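Local coordinates for protein 5'-nucleotidase SURE (Aquifex aeolicus, PDB 2WQK) that probably removes the phosphate group from nucleoside 5'-monophosphates by hydrolysis, using one divalent metal cation per subunit, at residues A[2-13]-A[29-40]; A[87-95]-A[107-115]. All coordinates share one frame; numbering follows the deposited sequence. Where two conformers were deposited one is given.

Contact 1: residues A[2-13]-A[29-40]; sequences PTFLLVNDDGYF and RVVVVAPDRNLS. With NA (sodium ion), chain D.
Leu6 lies against two valines of the neighbouring strand: its CD2 is 3.9 Å from Val30 CG1, where the two chains cross at a slant, and the side chain as a whole runs alongside Val32, which points the same way. With CG trans to the backbone N (chi1 175°) the side chain is carried toward this pair, and chi2 of 56° turns CD2 to them. Val30 also meets Phe4, its CG2 coming to the ring edge near CD2. On the other face of the sheet Leu5 CD1 reaches diagonally to Val33 CG2 at 3.9 Å, while Val31 CG2 faces Thr3 CG2. Between the two layers runs a parallel ladder of backbone hydrogen bonds, from Arg29 N to Pro2 O through to Val33 N to Leu6 O.

Beyond the strands both chains turn, and Asn8 holds the first turn. Its OD1 accepts from Gly11 N (3.2 Å) in an Asx motif and also rests on Pro35 CD and Ala34 CB, while ND2 donates to Gly11 O at 3.0 Å. With an alanine here, Gly11 N and O would lose the amide that joins them, and the turn carrying Asp9 and Asp10 would probably be freer to shift. The loop is pinned further by Tyr12 N to Pro35 O and by Leu39 N, which gives Asp9 O a nearly straight bond (172°) of 2.9 Å.

Asp10 OD1 and Ser40 OG then converge on the sodium ion, at 2.3 and 2.4 Å. Asp10's other oxygen accepts from Glu95 N, which fixes the carboxylate's turn, and Asn38 OD1 takes both the N-H and the hydroxyl of Ser40. This is the first beta-alpha-beta unit of the SurE fold, strands 3-7 and 29-35 joined by helix 15-24, which packs on the Leu6 and Val30 face, with the metal site at the C-terminal ends of its parallel strands.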
# COMPACT_ATOMS: atom_id res chain seq x y z
N PRO A 2 31.30 23.86 0.17
CA PRO A 2 30.20 23.33 -0.66
C PRO A 2 29.06 22.81 0.20
O PRO A 2 29.25 22.57 1.39
CB PRO A 2 30.86 22.16 -1.40
CG PRO A 2 32.26 22.43 -1.37
CD PRO A 2 32.56 23.18 -0.16
N THR A 3 27.89 22.61 -0.44
CA THR A 3 26.71 22.12 0.24
C THR A 3 26.11 21.02 -0.62
O THR A 3 26.04 21.18 -1.87
CB THR A 3 25.68 23.25 0.49
OG1 THR A 3 26.27 24.28 1.30
CG2 THR A 3 24.38 22.74 1.13
N PHE A 4 25.74 19.92 0.05
CA PHE A 4 25.12 18.78 -0.64
C PHE A 4 23.73 18.55 -0.08
O PHE A 4 23.54 18.56 1.13
CB PHE A 4 25.94 17.51 -0.43
CG PHE A 4 27.42 17.74 -0.54
CD1 PHE A 4 27.96 18.16 -1.72
CD2 PHE A 4 28.26 17.57 0.56
CE1 PHE A 4 29.31 18.40 -1.84
CE2 PHE A 4 29.62 17.80 0.42
CZ PHE A 4 30.12 18.22 -0.77
N LEU A 5 22.76 18.30 -0.98
CA LEU A 5 21.43 17.87 -0.58
C LEU A 5 21.43 16.34 -0.79
O LEU A 5 21.57 15.89 -1.92
CB LEU A 5 20.37 18.54 -1.45
CG LEU A 5 18.92 18.10 -1.18
CD1 LEU A 5 18.57 18.29 0.26
CD2 LEU A 5 17.93 18.85 -2.11
N LEU A 6 21.29 15.60 0.30
CA LEU A 6 21.40 14.15 0.31
C LEU A 6 20.05 13.56 0.65
O LEU A 6 19.44 13.87 1.69
CB LEU A 6 22.44 13.73 1.37
CG LEU A 6 22.62 12.23 1.62
CD1 LEU A 6 22.95 11.46 0.35
CD2 LEU A 6 23.66 11.95 2.71
N VAL A 7 19.59 12.66 -0.23
CA VAL A 7 18.30 12.00 -0.08
C VAL A 7 18.54 10.50 -0.24
O VAL A 7 19.63 10.06 -0.62
CB VAL A 7 17.28 12.50 -1.14
CG1 VAL A 7 17.20 14.03 -1.09
CG2 VAL A 7 17.63 11.99 -2.55
N ASN A 8 17.50 9.72 0.03
CA ASN A 8 17.54 8.31 -0.32
C ASN A 8 16.11 7.78 -0.49
O ASN A 8 15.14 8.56 -0.42
CB ASN A 8 18.35 7.45 0.65
CG ASN A 8 17.59 7.09 1.93
OD1 ASN A 8 16.57 7.71 2.26
ND2 ASN A 8 18.11 6.12 2.70
N ASP A 9 16.01 6.47 -0.72
CA ASP A 9 14.72 5.80 -0.83
C ASP A 9 14.43 4.81 0.31
O ASP A 9 13.32 4.31 0.42
CB ASP A 9 14.65 5.05 -2.18
CG ASP A 9 13.25 4.82 -2.67
OD1 ASP A 9 12.32 5.59 -2.38
OD2 ASP A 9 13.09 3.81 -3.36
N ASP A 10 15.44 4.48 1.11
CA ASP A 10 15.34 3.48 2.16
C ASP A 10 14.91 4.04 3.50
O ASP A 10 14.54 3.27 4.39
CB ASP A 10 16.69 2.75 2.29
CG ASP A 10 17.13 2.07 0.99
OD1 ASP A 10 16.23 1.43 0.34
OD2 ASP A 10 18.33 2.15 0.63
N GLY A 11 14.96 5.37 3.64
CA GLY A 11 14.60 6.01 4.90
C GLY A 11 15.80 6.68 5.57
O GLY A 11 16.94 6.26 5.41
N TYR A 12 15.50 7.73 6.33
CA TYR A 12 16.55 8.56 6.95
C TYR A 12 17.43 7.79 7.91
O TYR A 12 18.55 8.22 8.22
CB TYR A 12 15.96 9.76 7.65
CG TYR A 12 15.19 9.44 8.92
CD1 TYR A 12 15.86 9.26 10.14
CD2 TYR A 12 13.80 9.31 8.91
CE1 TYR A 12 15.17 8.98 11.28
CE2 TYR A 12 13.11 9.03 10.07
CZ TYR A 12 13.80 8.86 11.24
OH TYR A 12 13.10 8.59 12.39
N PHE A 13 16.91 6.68 8.41
CA PHE A 13 17.61 5.86 9.43
C PHE A 13 18.52 4.76 8.83
O PHE A 13 19.21 4.02 9.56
CB PHE A 13 16.56 5.20 10.35
CG PHE A 13 15.48 4.52 9.58
CD1 PHE A 13 15.70 3.28 9.04
CD2 PHE A 13 14.27 5.16 9.31
CE1 PHE A 13 14.70 2.65 8.24
CE2 PHE A 13 13.30 4.57 8.52
CZ PHE A 13 13.52 3.32 8.00
N ARG A 29 28.95 20.89 3.68
CA ARG A 29 27.79 20.76 4.55
C ARG A 29 26.79 19.82 3.91
O ARG A 29 26.43 20.00 2.76
CB ARG A 29 27.09 22.08 4.78
CG ARG A 29 25.90 21.98 5.72
CD ARG A 29 25.09 23.27 5.72
NE ARG A 29 25.93 24.42 6.05
CZ ARG A 29 26.32 24.75 7.29
NH1 ARG A 29 25.90 24.05 8.34
NH2 ARG A 29 27.10 25.81 7.47
N VAL A 30 26.40 18.82 4.70
CA VAL A 30 25.45 17.80 4.21
C VAL A 30 24.10 18.15 4.78
O VAL A 30 23.92 18.15 6.00
CB VAL A 30 25.83 16.35 4.66
CG1 VAL A 30 24.89 15.38 3.98
CG2 VAL A 30 27.33 16.05 4.36
N VAL A 31 23.12 18.36 3.89
CA VAL A 31 21.76 18.62 4.31
C VAL A 31 20.96 17.40 3.87
O VAL A 31 20.86 17.12 2.67
CB VAL A 31 21.18 19.91 3.70
CG1 VAL A 31 19.70 20.11 4.09
CG2 VAL A 31 22.06 21.14 4.14
N VAL A 32 20.44 16.68 4.85
CA VAL A 32 19.68 15.44 4.56
C VAL A 32 18.20 15.75 4.59
O VAL A 32 17.69 16.34 5.54
CB VAL A 32 19.93 14.35 5.61
CG1 VAL A 32 18.95 13.14 5.52
CG2 VAL A 32 21.37 13.88 5.51
N VAL A 33 17.51 15.27 3.55
CA VAL A 33 16.04 15.27 3.56
C VAL A 33 15.70 13.88 3.00
O VAL A 33 16.03 13.58 1.84
CB VAL A 33 15.43 16.39 2.67
CG1 VAL A 33 13.91 16.39 2.77
CG2 VAL A 33 16.01 17.76 3.10
N ALA A 34 15.09 13.05 3.83
CA ALA A 34 14.88 11.64 3.40
C ALA A 34 13.52 11.11 3.90
O ALA A 34 12.94 11.62 4.87
CB ALA A 34 16.02 10.77 3.92
N PRO A 35 13.01 10.08 3.22
CA PRO A 35 11.75 9.51 3.67
C PRO A 35 11.80 8.94 5.09
O PRO A 35 12.87 8.59 5.60
CB PRO A 35 11.48 8.37 2.65
CG PRO A 35 12.35 8.70 1.44
CD PRO A 35 13.58 9.39 2.05
N ASP A 36 10.64 8.81 5.73
CA ASP A 36 10.57 8.23 7.06
C ASP A 36 10.40 6.68 7.05
O ASP A 36 10.18 6.08 8.09
CB ASP A 36 9.43 8.85 7.86
CG ASP A 36 8.08 8.37 7.38
OD1 ASP A 36 7.96 8.15 6.15
OD2 ASP A 36 7.16 8.25 8.23
N ARG A 37 10.48 6.06 5.87
CA ARG A 37 10.21 4.63 5.68
C ARG A 37 10.84 4.21 4.36
O ARG A 37 11.20 5.02 3.52
CB ARG A 37 8.71 4.31 5.63
CG ARG A 37 7.98 4.88 4.43
CD ARG A 37 6.46 4.98 4.64
NE ARG A 37 6.10 5.99 5.65
CZ ARG A 37 4.88 6.18 6.15
NH1 ARG A 37 3.87 5.40 5.79
NH2 ARG A 37 4.69 7.13 7.03
N ASN A 38 10.96 2.91 4.18
CA ASN A 38 11.52 2.38 2.96
C ASN A 38 10.47 2.38 1.86
O ASN A 38 9.43 1.68 1.98
CB ASN A 38 12.01 0.96 3.20
CG ASN A 38 12.90 0.47 2.13
OD1 ASN A 38 12.61 0.67 0.97
ND2 ASN A 38 14.05 -0.15 2.50
N LEU A 39 10.75 3.10 0.78
CA LEU A 39 9.79 3.23 -0.36
C LEU A 39 10.23 2.48 -1.61
O LEU A 39 9.70 2.70 -2.72
CB LEU A 39 9.51 4.69 -0.70
CG LEU A 39 8.83 5.49 0.41
CD1 LEU A 39 8.81 7.01 0.07
CD2 LEU A 39 7.41 5.01 0.77
N SER A 40 11.18 1.58 -1.46
CA SER A 40 11.75 0.87 -2.59
C SER A 40 10.67 0.16 -3.44
O SER A 40 10.72 0.14 -4.65
CB SER A 40 12.76 -0.15 -2.07
OG SER A 40 13.81 0.53 -1.35
NA NA D . 16.05 1.00 -1.96
O HOH W 1 25.74 25.96 3.15
O HOH W 2 14.88 0.68 5.28
O HOH W 3 15.82 -1.76 0.78
O HOH W 4 16.61 -1.39 -1.89

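Contact 2: residues A[87-95]-A[107-115]; sequences DLVLSGINE and GTVSGAMEG. With NA (sodium ion), chain D; SO4 (sulfate ion), chain C.
Strand 88-94 and helix 107-115 run almost exactly antiparallel, at 177°, with their axes only 7.1 Å apart at closest approach. Two glycines make this possible: a CB on Gly111 would strike Ser91 OG, and one on Gly115 would run into Val89. Near its end the strand bends through a cis peptide between Gly92 and Ile93.

Val89 packs against the bare helix backbone, its CG2 3.9 Å from Gly115 CA and its CG1 by Gly111 O. One turn nearer the start of the helix, Ser91 OG donates to Thr108 O at 2.8 Å, in the carbonyl plane and on a lone pair; a chi1 of -175° swings the hydroxyl to that oxygen. Thr108 answers with its methyl, CG2 packing on Ser91, while OG1 turns the other way, to Asn94 and the sulfate. Thr108 OG1 lies 3.0 Å from Asn94 OD1 and donates to sulfate O3 at 2.9 Å. The same sulfate oxygen takes Thr108 N, and O4 takes Gly107 N (2.9 Å), so the anion sits on the N-terminal end of the helix, whose dipole probably steadies it. Asn94 OD1 binds sodium at 2.3 Å; its ND2 is held by Gly96 O and reaches sulfate O1 only weakly.

On the far side of the strand, Leu88 and Ile93 rest on helix 135-152. Val89 continues onto strand 122-128, the next strand of the sheet and the end of this beta-alpha-beta unit. The helix leans on Tyr159 of strand 158-165 through Val109, Ala112 and Met113, and Glu114 forms a salt bridge with Arg183 of a second subunit.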
# COMPACT_ATOMS: atom_id res chain seq x y z
N ASP A 87 25.65 22.46 -4.31
CA ASP A 87 26.62 22.08 -5.29
C ASP A 87 26.25 20.78 -5.99
O ASP A 87 26.54 20.61 -7.19
CB ASP A 87 28.01 21.99 -4.66
CG ASP A 87 28.48 23.34 -4.17
OD1 ASP A 87 29.11 24.03 -4.98
OD2 ASP A 87 28.14 23.76 -3.04
N LEU A 88 25.68 19.87 -5.21
CA LEU A 88 25.25 18.56 -5.72
C LEU A 88 24.01 18.08 -4.98
O LEU A 88 23.79 18.43 -3.82
CB LEU A 88 26.32 17.47 -5.51
CG LEU A 88 27.67 17.59 -6.25
CD1 LEU A 88 28.76 16.68 -5.63
CD2 LEU A 88 27.53 17.26 -7.70
N VAL A 89 23.19 17.31 -5.72
CA VAL A 89 22.17 16.48 -5.12
C VAL A 89 22.70 15.05 -5.20
O VAL A 89 23.17 14.61 -6.28
CB VAL A 89 20.80 16.57 -5.87
CG1 VAL A 89 19.91 15.44 -5.41
CG2 VAL A 89 20.20 17.98 -5.67
N LEU A 90 22.68 14.36 -4.06
CA LEU A 90 23.22 13.00 -3.93
C LEU A 90 22.11 12.13 -3.40
O LEU A 90 21.32 12.56 -2.59
CB LEU A 90 24.39 13.00 -2.92
CG LEU A 90 25.53 13.96 -3.31
CD1 LEU A 90 26.61 14.00 -2.21
CD2 LEU A 90 26.18 13.63 -4.65
N SER A 91 22.03 10.90 -3.91
CA SER A 91 20.98 9.99 -3.51
C SER A 91 21.57 8.62 -3.24
O SER A 91 22.23 8.06 -4.09
CB SER A 91 19.96 9.88 -4.66
OG SER A 91 18.87 9.09 -4.28
N GLY A 92 21.35 8.12 -2.03
CA GLY A 92 21.90 6.83 -1.62
C GLY A 92 22.52 6.92 -0.23
O GLY A 92 22.20 7.84 0.53
N ILE A 93 23.36 5.94 0.12
CA ILE A 93 23.70 4.76 -0.63
C ILE A 93 22.60 3.75 -0.53
O ILE A 93 22.20 3.35 0.56
CB ILE A 93 24.97 4.08 -0.07
CG1 ILE A 93 26.15 5.05 -0.09
CG2 ILE A 93 25.28 2.78 -0.85
CD1 ILE A 93 27.23 4.76 0.99
N ASN A 94 22.07 3.34 -1.68
CA ASN A 94 21.00 2.37 -1.69
C ASN A 94 21.40 1.02 -1.13
O ASN A 94 22.50 0.57 -1.37
CB ASN A 94 20.43 2.14 -3.11
CG ASN A 94 19.05 1.46 -3.08
OD1 ASN A 94 18.14 1.91 -2.38
ND2 ASN A 94 18.90 0.36 -3.86
N GLU A 95 20.45 0.39 -0.45
CA GLU A 95 20.61 -0.96 0.04
C GLU A 95 20.25 -1.89 -1.13
O GLU A 95 19.10 -2.40 -1.23
CB GLU A 95 19.68 -1.21 1.22
CG GLU A 95 19.84 -0.31 2.41
CD GLU A 95 18.72 -0.51 3.43
OE1 GLU A 95 17.63 -1.06 3.06
OE2 GLU A 95 18.93 -0.13 4.59
N GLY A 107 13.97 4.29 -7.11
CA GLY A 107 13.77 5.52 -6.35
C GLY A 107 15.08 6.24 -6.09
O GLY A 107 15.11 7.48 -6.05
N THR A 108 16.14 5.48 -5.86
CA THR A 108 17.43 6.13 -5.63
C THR A 108 17.84 6.92 -6.87
O THR A 108 18.22 8.09 -6.78
CB THR A 108 18.52 5.09 -5.27
OG1 THR A 108 18.09 4.37 -4.12
CG2 THR A 108 19.90 5.76 -5.01
N VAL A 109 17.73 6.29 -8.03
CA VAL A 109 18.10 6.96 -9.27
C VAL A 109 17.19 8.18 -9.51
O VAL A 109 17.64 9.23 -9.92
CB VAL A 109 18.12 5.99 -10.48
CG1 VAL A 109 18.46 6.74 -11.75
CG2 VAL A 109 19.12 4.89 -10.23
N SER A 110 15.90 8.03 -9.25
CA SER A 110 14.97 9.13 -9.52
C SER A 110 15.25 10.37 -8.65
O SER A 110 15.07 11.51 -9.11
CB SER A 110 13.51 8.67 -9.38
OG SER A 110 13.17 8.38 -8.07
N GLY A 111 15.78 10.15 -7.44
CA GLY A 111 16.20 11.31 -6.62
C GLY A 111 17.29 12.11 -7.33
O GLY A 111 17.24 13.35 -7.38
N ALA A 112 18.30 11.42 -7.87
CA ALA A 112 19.36 12.12 -8.62
C ALA A 112 18.78 12.79 -9.89
O ALA A 112 19.11 13.92 -10.22
CB ALA A 112 20.52 11.22 -8.95
N MET A 113 17.89 12.08 -10.58
CA MET A 113 17.23 12.65 -11.75
C MET A 113 16.54 13.96 -11.44
O MET A 113 16.69 14.91 -12.16
CB MET A 113 16.24 11.63 -12.34
CG MET A 113 15.60 12.12 -13.63
SD MET A 113 14.18 11.09 -14.11
CE MET A 113 13.03 11.54 -12.81
N GLU A 114 15.82 13.97 -10.33
CA GLU A 114 15.10 15.18 -9.91
C GLU A 114 16.06 16.35 -9.63
O GLU A 114 15.78 17.52 -9.96
CB GLU A 114 14.17 14.91 -8.72
CG GLU A 114 13.02 14.00 -9.09
CD GLU A 114 11.98 14.64 -10.03
OE1 GLU A 114 11.94 15.87 -10.21
OE2 GLU A 114 11.17 13.86 -10.60
N GLY A 115 17.18 16.04 -9.01
CA GLY A 115 18.18 17.10 -8.84
C GLY A 115 18.59 17.70 -10.17
O GLY A 115 18.63 18.92 -10.32
NA NA D . 16.05 1.00 -1.96
S SO4 C . 15.50 1.75 -4.93
O1 SO4 C . 15.94 0.40 -4.59
O2 SO4 C . 15.23 2.46 -3.63
O3 SO4 C . 16.53 2.48 -5.58
O4 SO4 C . 14.26 1.74 -5.76
O HOH W 4 16.61 -1.39 -1.89

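Overall arrangement
Contacts 1 and 2 follow one another along the chain, yet their centres lie about 9 Å apart, because strands 3-7 and 88-94 are neighbours in the sheet. Hydrogen bonds probably join them: Leu5 O is 2.9 Å from Leu90 N, and Thr3 O is 2.8 Å from Asp87 N. At the other end the sodium ion unites them. Contact 1 supplies two of its protein ligands and contact 2 the third, with one water and two sulfate oxygens completing six. The sulfate, probably from the crystallisation liquor, lies about 3 Å, nearest atoms, from the Asp9 side chain, a position consistent with that of a substrate phosphate beside the metal.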